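Local coordinates for protein transcriptional regulator (Methanobacterium thermoautotrophicum, PDB 3BPV) that probably binds DNA as a winged-helix transcriptional repressor of the MarR family, at residues I73-D78 against R83-E88; I44-L49 against R62-L67. All coordinates share one frame; numbering follows the deposited sequence.

Contact 1. Residues I73-D78 against R83-E88; sequences IEREQD and RRYILE
R75 sets the edge of its guanidinium, led by NH2, over one face of the Y85 ring, a cation-pi contact with R75 CZ 3.7 Å from the ring centroid and 13° off the ring normal. The two planes are not stacked but turned 65° against each other, and R75 NH2 sits offset toward the rim, 3.0 Å from Y85 CD2. With CG anti to the backbone N (chi1 176°) and the chain extended from there to NE, R75 runs diagonally past L87 to reach the ring; its methylenes touch Y85 CB and L87 CD2 on the way. Without the ring, as with an alanine here, R75 NH2 would probably lose its aromatic face and the guanidinium would be held less firmly, by neighbours such as Q46 and E68. Behind these side chains the antiparallel backbones are tightly paired: E74 and E88 exchange both N-H...O bonds, as do E76 and I86, the straightest being I86 N to E76 O at 2.7 Å. The strands 73-78 and 84-89 form the beta hairpin that is the wing of the winged-helix domain. At its inner end, I73 and L87 are buried against helices 29-40 and 57-69. On the other face I86 is packed against E76 O, D78 and K45, whereas the carboxylates of E74, E76 and E88 make a looser, solvent side. E74 OE2 comes within 3.4 Å of E88 OE2, and E74 OE1 within 3.0 Å of E76 OE2; lying between two like charges, the E74 carboxylate may have a raised proton affinity. Toward the turn, D78 N is bonded to R84 O. D78 OD2 lies against the R84 aliphatic chain and reaches R84 NH1 through a water; D78 OD1 accepts from E80 N, while R84 NE is paired with D47.

Contact 2. Residues I44-L49 against R62-L67; sequences IKQDEL and RTLRRL
L64 reaches from helix 57-69 to the first turn of helix 46-53, where the backbones stay well apart, the nearest CA atoms, those of Q46 and L64, being 8.7 Å from each other. Its two methyls divide the work. L64 CD1 meets the side chain of Q46, 3.5 Å from Q46 CG and 3.6 Å from Q46 CD. L64 CD2 packs against L49 CD2 at 3.8 Å, an apolar contact, L49 lying one turn after Q46 in helix 46-53. Q46 CG stands anti to the backbone N (chi1 178°) and the chain continues extended, so that it runs past L64 antiparallel to it and the amide is carried beyond the leucine, toward R75. No hydrogen bond links the two segments. Buried L49 and L64 also share L87 of strand 84-89 as a neighbour, and L64 touches I73 as well, which closes this small apolar cluster against the hairpin. The helix start is fixed separately: K45 is the N-cap residue, and K45 N donates to E48 OE1 at 2.9 Å, meeting the carboxylate on its anti side. Two consecutive helices joined by a short turn and packed through leucines and the aliphatic part of a glutamine form the helix-turn-helix of the MarR winged-helix domain, in which helix 57-69 is the probable DNA recognition helix.

Contact 2 comes first along the chain, and its second segment lies in helix 57-69, directly ahead of strand 73-78, so the helix-turn-helix and the wing follow each other in sequence. The two contacts lie about 8 Å apart, centre to centre, on the same side of the chain's centre. They touch directly: the backbone of Y85 probably accepts a hydrogen bond at its O from Q46 N, 2.7 Å away, and I86 packs on K45. The start of helix 46-53 is thus attached to strand 84-89, tying wing and helix pair into one winged-helix unit, consistent with their acting together on DNA.

Contact 1. Residues I73-D78 against R83-E88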
ATOM      1  N   ILE A  73       7.551   3.616 -19.786  1.00 18.24           N
ATOM      2  CA  ILE A  73       8.692   4.345 -19.249  1.00 19.06           C
ATOM      3  C   ILE A  73       9.957   3.840 -19.909  1.00 19.55           C
ATOM      4  O   ILE A  73       9.978   2.755 -20.490  1.00 20.13           O
ATOM      5  CB  ILE A  73       8.867   4.181 -17.709  1.00 19.80           C
ATOM      6  CG1 ILE A  73       9.234   2.732 -17.362  1.00 20.84           C
ATOM      7  CG2 ILE A  73       7.613   4.636 -16.990  1.00 20.07           C
ATOM      8  CD1 ILE A  73       9.623   2.520 -15.900  1.00 20.64           C
ATOM      9  N   GLU A  74      11.009   4.641 -19.815  1.00 21.05           N
ATOM     10  CA  GLU A  74      12.297   4.281 -20.374  1.00 23.78           C
ATOM     11  C   GLU A  74      13.312   4.367 -19.246  1.00 23.29           C
ATOM     12  O   GLU A  74      13.189   5.203 -18.348  1.00 22.89           O
ATOM     13  CB  GLU A  74      12.677   5.238 -21.507  1.00 26.98           C
ATOM     14  CG  GLU A  74      12.775   6.695 -21.090  1.00 31.22           C
ATOM     15  CD  GLU A  74      13.269   7.585 -22.211  1.00 33.33           C
ATOM     16  OE1 GLU A  74      14.399   7.359 -22.693  1.00 36.01           O
ATOM     17  OE2 GLU A  74      12.528   8.506 -22.613  1.00 36.04           O
ATOM     18  N   ARG A  75      14.311   3.496 -19.299  1.00 23.98           N
ATOM     19  CA  ARG A  75      15.352   3.447 -18.285  1.00 26.11           C
ATOM     20  C   ARG A  75      16.720   3.503 -18.955  1.00 27.09           C
ATOM     21  O   ARG A  75      16.999   2.736 -19.875  1.00 27.31           O
ATOM     22  CB  ARG A  75      15.215   2.154 -17.482  1.00 28.58           C
ATOM     23  CG  ARG A  75      16.289   1.925 -16.444  1.00 31.42           C
ATOM     24  CD  ARG A  75      16.255   0.483 -15.980  1.00 36.33           C
ATOM     25  NE  ARG A  75      17.244   0.208 -14.944  1.00 38.89           N
ATOM     26  CZ  ARG A  75      17.570  -1.011 -14.533  1.00 39.51           C
ATOM     27  NH1 ARG A  75      16.988  -2.072 -15.073  1.00 41.89           N
ATOM     28  NH2 ARG A  75      18.476  -1.169 -13.579  1.00 41.85           N
ATOM     29  N   GLU A  76      17.568   4.418 -18.499  1.00 27.78           N
ATOM     30  CA  GLU A  76      18.907   4.560 -19.065  1.00 28.31           C
ATOM     31  C   GLU A  76      19.952   4.644 -17.958  1.00 27.12           C
ATOM     32  O   GLU A  76      19.653   5.073 -16.849  1.00 22.50           O
ATOM     33  CB  GLU A  76      18.986   5.812 -19.946  1.00 30.61           C
ATOM     34  CG  GLU A  76      18.063   5.783 -21.157  1.00 35.05           C
ATOM     35  CD  GLU A  76      18.316   6.936 -22.111  1.00 37.22           C
ATOM     36  OE1 GLU A  76      19.437   7.023 -22.655  1.00 39.46           O
ATOM     37  OE2 GLU A  76      17.396   7.756 -22.317  1.00 39.41           O
ATOM     38  N   GLN A  77      21.177   4.229 -18.267  1.00 27.78           N
ATOM     39  CA  GLN A  77      22.263   4.254 -17.294  1.00 27.96           C
ATOM     40  C   GLN A  77      22.675   5.674 -16.922  1.00 26.66           C
ATOM     41  O   GLN A  77      22.815   6.542 -17.786  1.00 27.25           O
ATOM     42  CB  GLN A  77      23.476   3.492 -17.844  1.00 31.17           C
ATOM     43  CG  GLN A  77      24.702   3.520 -16.943  1.00 35.31           C
ATOM     44  CD  GLN A  77      25.875   2.753 -17.526  1.00 37.30           C
ATOM     45  OE1 GLN A  77      26.267   2.973 -18.671  1.00 40.03           O
ATOM     46  NE2 GLN A  77      26.446   1.853 -16.735  1.00 37.74           N
ATOM     47  N   ASP A  78      22.860   5.904 -15.626  1.00 25.46           N
ATOM     48  CA  ASP A  78      23.271   7.209 -15.124  1.00 24.16           C
ATOM     49  C   ASP A  78      24.710   7.430 -15.592  1.00 25.10           C
ATOM     50  O   ASP A  78      25.603   6.659 -15.251  1.00 24.54           O
ATOM     51  CB  ASP A  78      23.191   7.214 -13.591  1.00 24.44           C
ATOM     52  CG  ASP A  78      23.639   8.525 -12.976  1.00 23.73           C
ATOM     53  OD1 ASP A  78      23.985   9.463 -13.721  1.00 26.24           O
ATOM     54  OD2 ASP A  78      23.640   8.615 -11.732  1.00 25.07           O
ATOM     55  N   ARG A  83      26.037   2.411 -11.374  1.00 25.30           N
ATOM     56  CA  ARG A  83      25.182   1.639 -10.479  1.00 25.63           C
ATOM     57  C   ARG A  83      23.801   2.265 -10.356  1.00 24.07           C
ATOM     58  O   ARG A  83      22.952   1.768  -9.619  1.00 25.14           O
ATOM     59  CB  ARG A  83      25.826   1.552  -9.098  1.00 28.10           C
ATOM     60  CG  ARG A  83      27.208   0.937  -9.120  1.00 32.23           C
ATOM     61  CD  ARG A  83      27.992   1.287  -7.875  1.00 35.71           C
ATOM     62  NE  ARG A  83      29.404   0.975  -8.050  1.00 39.82           N
ATOM     63  CZ  ARG A  83      30.370   1.397  -7.245  1.00 41.11           C
ATOM     64  NH1 ARG A  83      30.084   2.157  -6.196  1.00 41.39           N
ATOM     65  NH2 ARG A  83      31.628   1.065  -7.495  1.00 41.16           N
ATOM     66  N   ARG A  84      23.574   3.358 -11.079  1.00 21.71           N
ATOM     67  CA  ARG A  84      22.283   4.036 -11.021  1.00 20.75           C
ATOM     68  C   ARG A  84      21.604   4.103 -12.387  1.00 19.83           C
ATOM     69  O   ARG A  84      22.264   4.029 -13.424  1.00 21.49           O
ATOM     70  CB  ARG A  84      22.466   5.446 -10.449  1.00 19.12           C
ATOM     71  CG  ARG A  84      23.226   5.475  -9.126  1.00 20.52           C
ATOM     72  CD  ARG A  84      23.303   6.883  -8.556  1.00 21.78           C
ATOM     73  NE  ARG A  84      22.038   7.279  -7.947  1.00 20.94           N
ATOM     74  CZ  ARG A  84      21.761   8.500  -7.501  1.00 21.47           C
ATOM     75  NH1 ARG A  84      22.661   9.471  -7.601  1.00 23.78           N
ATOM     76  NH2 ARG A  84      20.587   8.744  -6.933  1.00 22.55           N
ATOM     77  N   TYR A  85      20.280   4.243 -12.375  1.00 19.77           N
ATOM     78  CA  TYR A  85      19.491   4.313 -13.600  1.00 18.83           C
ATOM     79  C   TYR A  85      18.505   5.474 -13.596  1.00 18.34           C
ATOM     80  O   TYR A  85      17.879   5.770 -12.577  1.00 20.27           O
ATOM     81  CB  TYR A  85      18.756   2.987 -13.809  1.00 18.92           C
ATOM     82  CG  TYR A  85      19.715   1.868 -14.122  1.00 20.78           C
ATOM     83  CD1 TYR A  85      20.115   1.616 -15.433  1.00 21.61           C
ATOM     84  CD2 TYR A  85      20.307   1.130 -13.099  1.00 21.08           C
ATOM     85  CE1 TYR A  85      21.085   0.666 -15.717  1.00 22.91           C
ATOM     86  CE2 TYR A  85      21.281   0.176 -13.374  1.00 22.11           C
ATOM     87  CZ  TYR A  85      21.667  -0.047 -14.685  1.00 23.87           C
ATOM     88  OH  TYR A  85      22.652  -0.964 -14.972  1.00 27.46           O
ATOM     89  N   ILE A  86      18.377   6.124 -14.751  1.00 18.11           N
ATOM     90  CA  ILE A  86      17.491   7.269 -14.920  1.00 18.08           C
ATOM     91  C   ILE A  86      16.162   6.832 -15.513  1.00 16.74           C
ATOM     92  O   ILE A  86      16.124   6.082 -16.487  1.00 18.30           O
ATOM     93  CB  ILE A  86      18.129   8.316 -15.864  1.00 19.35           C
ATOM     94  CG1 ILE A  86      19.538   8.662 -15.379  1.00 22.21           C
ATOM     95  CG2 ILE A  86      17.258   9.557 -15.932  1.00 22.59           C
ATOM     96  CD1 ILE A  86      19.600   9.155 -13.962  1.00 24.99           C
ATOM     97  N   LEU A  87      15.071   7.318 -14.930  1.00 15.79           N
ATOM     98  CA  LEU A  87      13.739   6.963 -15.409  1.00 16.79           C
ATOM     99  C   LEU A  87      13.008   8.149 -16.007  1.00 16.50           C
ATOM    100  O   LEU A  87      13.126   9.270 -15.529  1.00 18.05           O
ATOM    101  CB  LEU A  87      12.889   6.415 -14.258  1.00 15.95           C
ATOM    102  CG  LEU A  87      13.523   5.303 -13.424  1.00 17.59           C
ATOM    103  CD1 LEU A  87      12.656   5.005 -12.216  1.00 17.69           C
ATOM    104  CD2 LEU A  87      13.707   4.067 -14.287  1.00 19.53           C
ATOM    105  N   GLU A  88      12.243   7.885 -17.057  1.00 17.34           N
ATOM    106  CA  GLU A  88      11.447   8.919 -17.692  1.00 19.68           C
ATOM    107  C   GLU A  88      10.228   8.275 -18.327  1.00 18.65           C
ATOM    108  O   GLU A  88      10.275   7.126 -18.767  1.00 19.69           O
ATOM    109  CB  GLU A  88      12.257   9.652 -18.765  1.00 24.13           C
ATOM    110  CG  GLU A  88      11.506  10.820 -19.387  1.00 30.25           C
ATOM    111  CD  GLU A  88      12.327  11.548 -20.430  1.00 32.18           C
ATOM    112  OE1 GLU A  88      13.425  12.035 -20.088  1.00 35.57           O
ATOM    113  OE2 GLU A  88      11.873  11.633 -21.590  1.00 36.14           O
TER
HETATM  114  O   HOH W   1      24.576  10.005  -9.757  1.00 29.30           O

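Contact 2. Residues I44-L49 against R62-L67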
ATOM      1  N   ILE A  44      14.228  11.111 -12.582  1.00 17.53           N
ATOM      2  CA  ILE A  44      14.460  10.592 -11.244  1.00 16.72           C
ATOM      3  C   ILE A  44      15.202   9.259 -11.358  1.00 17.21           C
ATOM      4  O   ILE A  44      14.925   8.457 -12.251  1.00 16.78           O
ATOM      5  CB  ILE A  44      13.118  10.391 -10.483  1.00 15.95           C
ATOM      6  CG1 ILE A  44      13.393  10.006  -9.028  1.00 16.30           C
ATOM      7  CG2 ILE A  44      12.275   9.321 -11.171  1.00 19.00           C
ATOM      8  CD1 ILE A  44      12.145   9.942  -8.158  1.00 16.70           C
ATOM      9  N   LYS A  45      16.163   9.041 -10.464  1.00 16.95           N
ATOM     10  CA  LYS A  45      16.930   7.797 -10.459  1.00 17.71           C
ATOM     11  C   LYS A  45      16.053   6.687  -9.893  1.00 16.48           C
ATOM     12  O   LYS A  45      15.218   6.933  -9.020  1.00 16.86           O
ATOM     13  CB  LYS A  45      18.188   7.932  -9.593  1.00 19.99           C
ATOM     14  CG  LYS A  45      19.415   8.514 -10.291  1.00 22.68           C
ATOM     15  CD  LYS A  45      19.228   9.963 -10.691  1.00 23.96           C
ATOM     16  CE  LYS A  45      20.532  10.528 -11.235  1.00 24.38           C
ATOM     17  NZ  LYS A  45      20.367  11.922 -11.718  1.00 25.70           N
ATOM     18  N   GLN A  46      16.247   5.469 -10.388  1.00 16.48           N
ATOM     19  CA  GLN A  46      15.468   4.341  -9.904  1.00 16.21           C
ATOM     20  C   GLN A  46      15.660   4.172  -8.407  1.00 15.74           C
ATOM     21  O   GLN A  46      14.701   3.900  -7.692  1.00 15.78           O
ATOM     22  CB  GLN A  46      15.874   3.049 -10.616  1.00 16.46           C
ATOM     23  CG  GLN A  46      15.124   1.814 -10.116  1.00 18.02           C
ATOM     24  CD  GLN A  46      15.380   0.589 -10.971  1.00 21.53           C
ATOM     25  OE1 GLN A  46      15.581   0.698 -12.181  1.00 22.83           O
ATOM     26  NE2 GLN A  46      15.353  -0.587 -10.351  1.00 22.86           N
ATOM     27  N   ASP A  47      16.891   4.331  -7.924  1.00 14.72           N
ATOM     28  CA  ASP A  47      17.127   4.175  -6.497  1.00 14.48           C
ATOM     29  C   ASP A  47      16.446   5.280  -5.701  1.00 14.68           C
ATOM     30  O   ASP A  47      16.086   5.074  -4.544  1.00 15.33           O
ATOM     31  CB  ASP A  47      18.631   4.117  -6.174  1.00 16.30           C
ATOM     32  CG  ASP A  47      19.377   5.370  -6.580  1.00 19.65           C
ATOM     33  OD1 ASP A  47      19.867   5.425  -7.726  1.00 20.09           O
ATOM     34  OD2 ASP A  47      19.476   6.293  -5.750  1.00 19.62           O
ATOM     35  N   GLU A  48      16.255   6.449  -6.314  1.00 14.65           N
ATOM     36  CA  GLU A  48      15.589   7.561  -5.635  1.00 17.22           C
ATOM     37  C   GLU A  48      14.089   7.278  -5.568  1.00 14.23           C
ATOM     38  O   GLU A  48      13.423   7.620  -4.585  1.00 15.98           O
ATOM     39  CB  GLU A  48      15.856   8.881  -6.372  1.00 18.96           C
ATOM     40  CG  GLU A  48      17.333   9.244  -6.435  1.00 22.03           C
ATOM     41  CD  GLU A  48      17.607  10.533  -7.183  1.00 24.60           C
ATOM     42  OE1 GLU A  48      17.042  10.729  -8.283  1.00 25.41           O
ATOM     43  OE2 GLU A  48      18.408  11.346  -6.674  1.00 27.15           O
ATOM     44  N   LEU A  49      13.557   6.652  -6.614  1.00 15.08           N
ATOM     45  CA  LEU A  49      12.145   6.299  -6.627  1.00 15.32           C
ATOM     46  C   LEU A  49      11.927   5.219  -5.560  1.00 14.57           C
ATOM     47  O   LEU A  49      10.939   5.261  -4.830  1.00 14.62           O
ATOM     48  CB  LEU A  49      11.739   5.769  -8.002  1.00 16.38           C
ATOM     49  CG  LEU A  49      10.243   5.520  -8.205  1.00 15.91           C
ATOM     50  CD1 LEU A  49       9.514   6.855  -8.211  1.00 21.28           C
ATOM     51  CD2 LEU A  49      10.000   4.788  -9.519  1.00 20.80           C
ATOM     52  N   ARG A  62      10.560  -5.175 -10.216  1.00 14.34           N
ATOM     53  CA  ARG A  62       9.574  -5.896 -11.015  1.00 14.82           C
ATOM     54  C   ARG A  62       8.493  -4.951 -11.524  1.00 14.57           C
ATOM     55  O   ARG A  62       8.035  -5.085 -12.653  1.00 15.28           O
ATOM     56  CB  ARG A  62       8.946  -7.025 -10.198  1.00 16.88           C
ATOM     57  CG  ARG A  62       9.942  -8.099  -9.780  1.00 17.44           C
ATOM     58  CD  ARG A  62       9.241  -9.364  -9.302  1.00 19.02           C
ATOM     59  NE  ARG A  62       8.598 -10.060 -10.415  1.00 19.83           N
ATOM     60  CZ  ARG A  62       9.202 -10.950 -11.194  1.00 20.85           C
ATOM     61  NH1 ARG A  62      10.472 -11.279 -10.991  1.00 23.91           N
ATOM     62  NH2 ARG A  62       8.535 -11.503 -12.197  1.00 22.88           N
ATOM     63  N   THR A  63       8.081  -4.000 -10.696  1.00 14.42           N
ATOM     64  CA  THR A  63       7.063  -3.040 -11.104  1.00 14.18           C
ATOM     65  C   THR A  63       7.551  -2.182 -12.275  1.00 15.03           C
ATOM     66  O   THR A  63       6.831  -1.965 -13.257  1.00 15.35           O
ATOM     67  CB  THR A  63       6.690  -2.128  -9.920  1.00 15.76           C
ATOM     68  OG1 THR A  63       6.187  -2.936  -8.850  1.00 16.31           O
ATOM     69  CG2 THR A  63       5.641  -1.111 -10.319  1.00 15.78           C
ATOM     70  N   LEU A  64       8.783  -1.697 -12.174  1.00 15.49           N
ATOM     71  CA  LEU A  64       9.352  -0.874 -13.227  1.00 16.41           C
ATOM     72  C   LEU A  64       9.592  -1.685 -14.501  1.00 17.27           C
ATOM     73  O   LEU A  64       9.420  -1.173 -15.604  1.00 18.42           O
ATOM     74  CB  LEU A  64      10.653  -0.236 -12.738  1.00 16.72           C
ATOM     75  CG  LEU A  64      10.474   0.779 -11.608  1.00 17.47           C
ATOM     76  CD1 LEU A  64      11.845   1.199 -11.101  1.00 18.45           C
ATOM     77  CD2 LEU A  64       9.686   1.988 -12.103  1.00 18.58           C
ATOM     78  N   ARG A  65       9.972  -2.951 -14.356  1.00 18.45           N
ATOM     79  CA  ARG A  65      10.201  -3.788 -15.527  1.00 19.56           C
ATOM     80  C   ARG A  65       8.900  -3.927 -16.316  1.00 20.13           C
ATOM     81  O   ARG A  65       8.899  -3.869 -17.546  1.00 21.00           O
ATOM     82  CB  ARG A  65      10.723  -5.165 -15.102  1.00 19.49           C
ATOM     83  CG  ARG A  65      11.192  -6.032 -16.261  1.00 25.03           C
ATOM     84  CD  ARG A  65      11.836  -7.319 -15.763  1.00 29.67           C
ATOM     85  NE  ARG A  65      12.996  -7.051 -14.916  1.00 34.54           N
ATOM     86  CZ  ARG A  65      13.791  -7.993 -14.417  1.00 36.37           C
ATOM     87  NH1 ARG A  65      13.557  -9.272 -14.678  1.00 37.65           N
ATOM     88  NH2 ARG A  65      14.824  -7.654 -13.658  1.00 38.43           N
ATOM     89  N   ARG A  66       7.787  -4.100 -15.611  1.00 17.87           N
ATOM     90  CA  ARG A  66       6.494  -4.224 -16.274  1.00 17.75           C
ATOM     91  C   ARG A  66       6.137  -2.935 -17.014  1.00 17.85           C
ATOM     92  O   ARG A  66       5.612  -2.979 -18.129  1.00 18.75           O
ATOM     93  CB  ARG A  66       5.409  -4.571 -15.249  1.00 19.01           C
ATOM     94  CG  ARG A  66       5.601  -5.946 -14.622  1.00 24.36           C
ATOM     95  CD  ARG A  66       4.551  -6.247 -13.575  1.00 25.30           C
ATOM     96  NE  ARG A  66       3.209  -6.345 -14.141  1.00 28.40           N
ATOM     97  CZ  ARG A  66       2.124  -6.646 -13.432  1.00 27.70           C
ATOM     98  NH1 ARG A  66       2.225  -6.879 -12.132  1.00 31.11           N
ATOM     99  NH2 ARG A  66       0.943  -6.718 -14.025  1.00 28.88           N
ATOM    100  N   LEU A  67       6.420  -1.786 -16.408  1.00 17.61           N
ATOM    101  CA  LEU A  67       6.114  -0.517 -17.061  1.00 17.27           C
ATOM    102  C   LEU A  67       6.968  -0.353 -18.306  1.00 18.74           C
ATOM    103  O   LEU A  67       6.502   0.155 -19.325  1.00 19.80           O
ATOM    104  CB  LEU A  67       6.369   0.664 -16.120  1.00 16.97           C
ATOM    105  CG  LEU A  67       5.296   0.950 -15.069  1.00 15.33           C
ATOM    106  CD1 LEU A  67       5.820   1.983 -14.088  1.00 15.63           C
ATOM    107  CD2 LEU A  67       4.018   1.433 -15.755  1.00 16.80           C
TER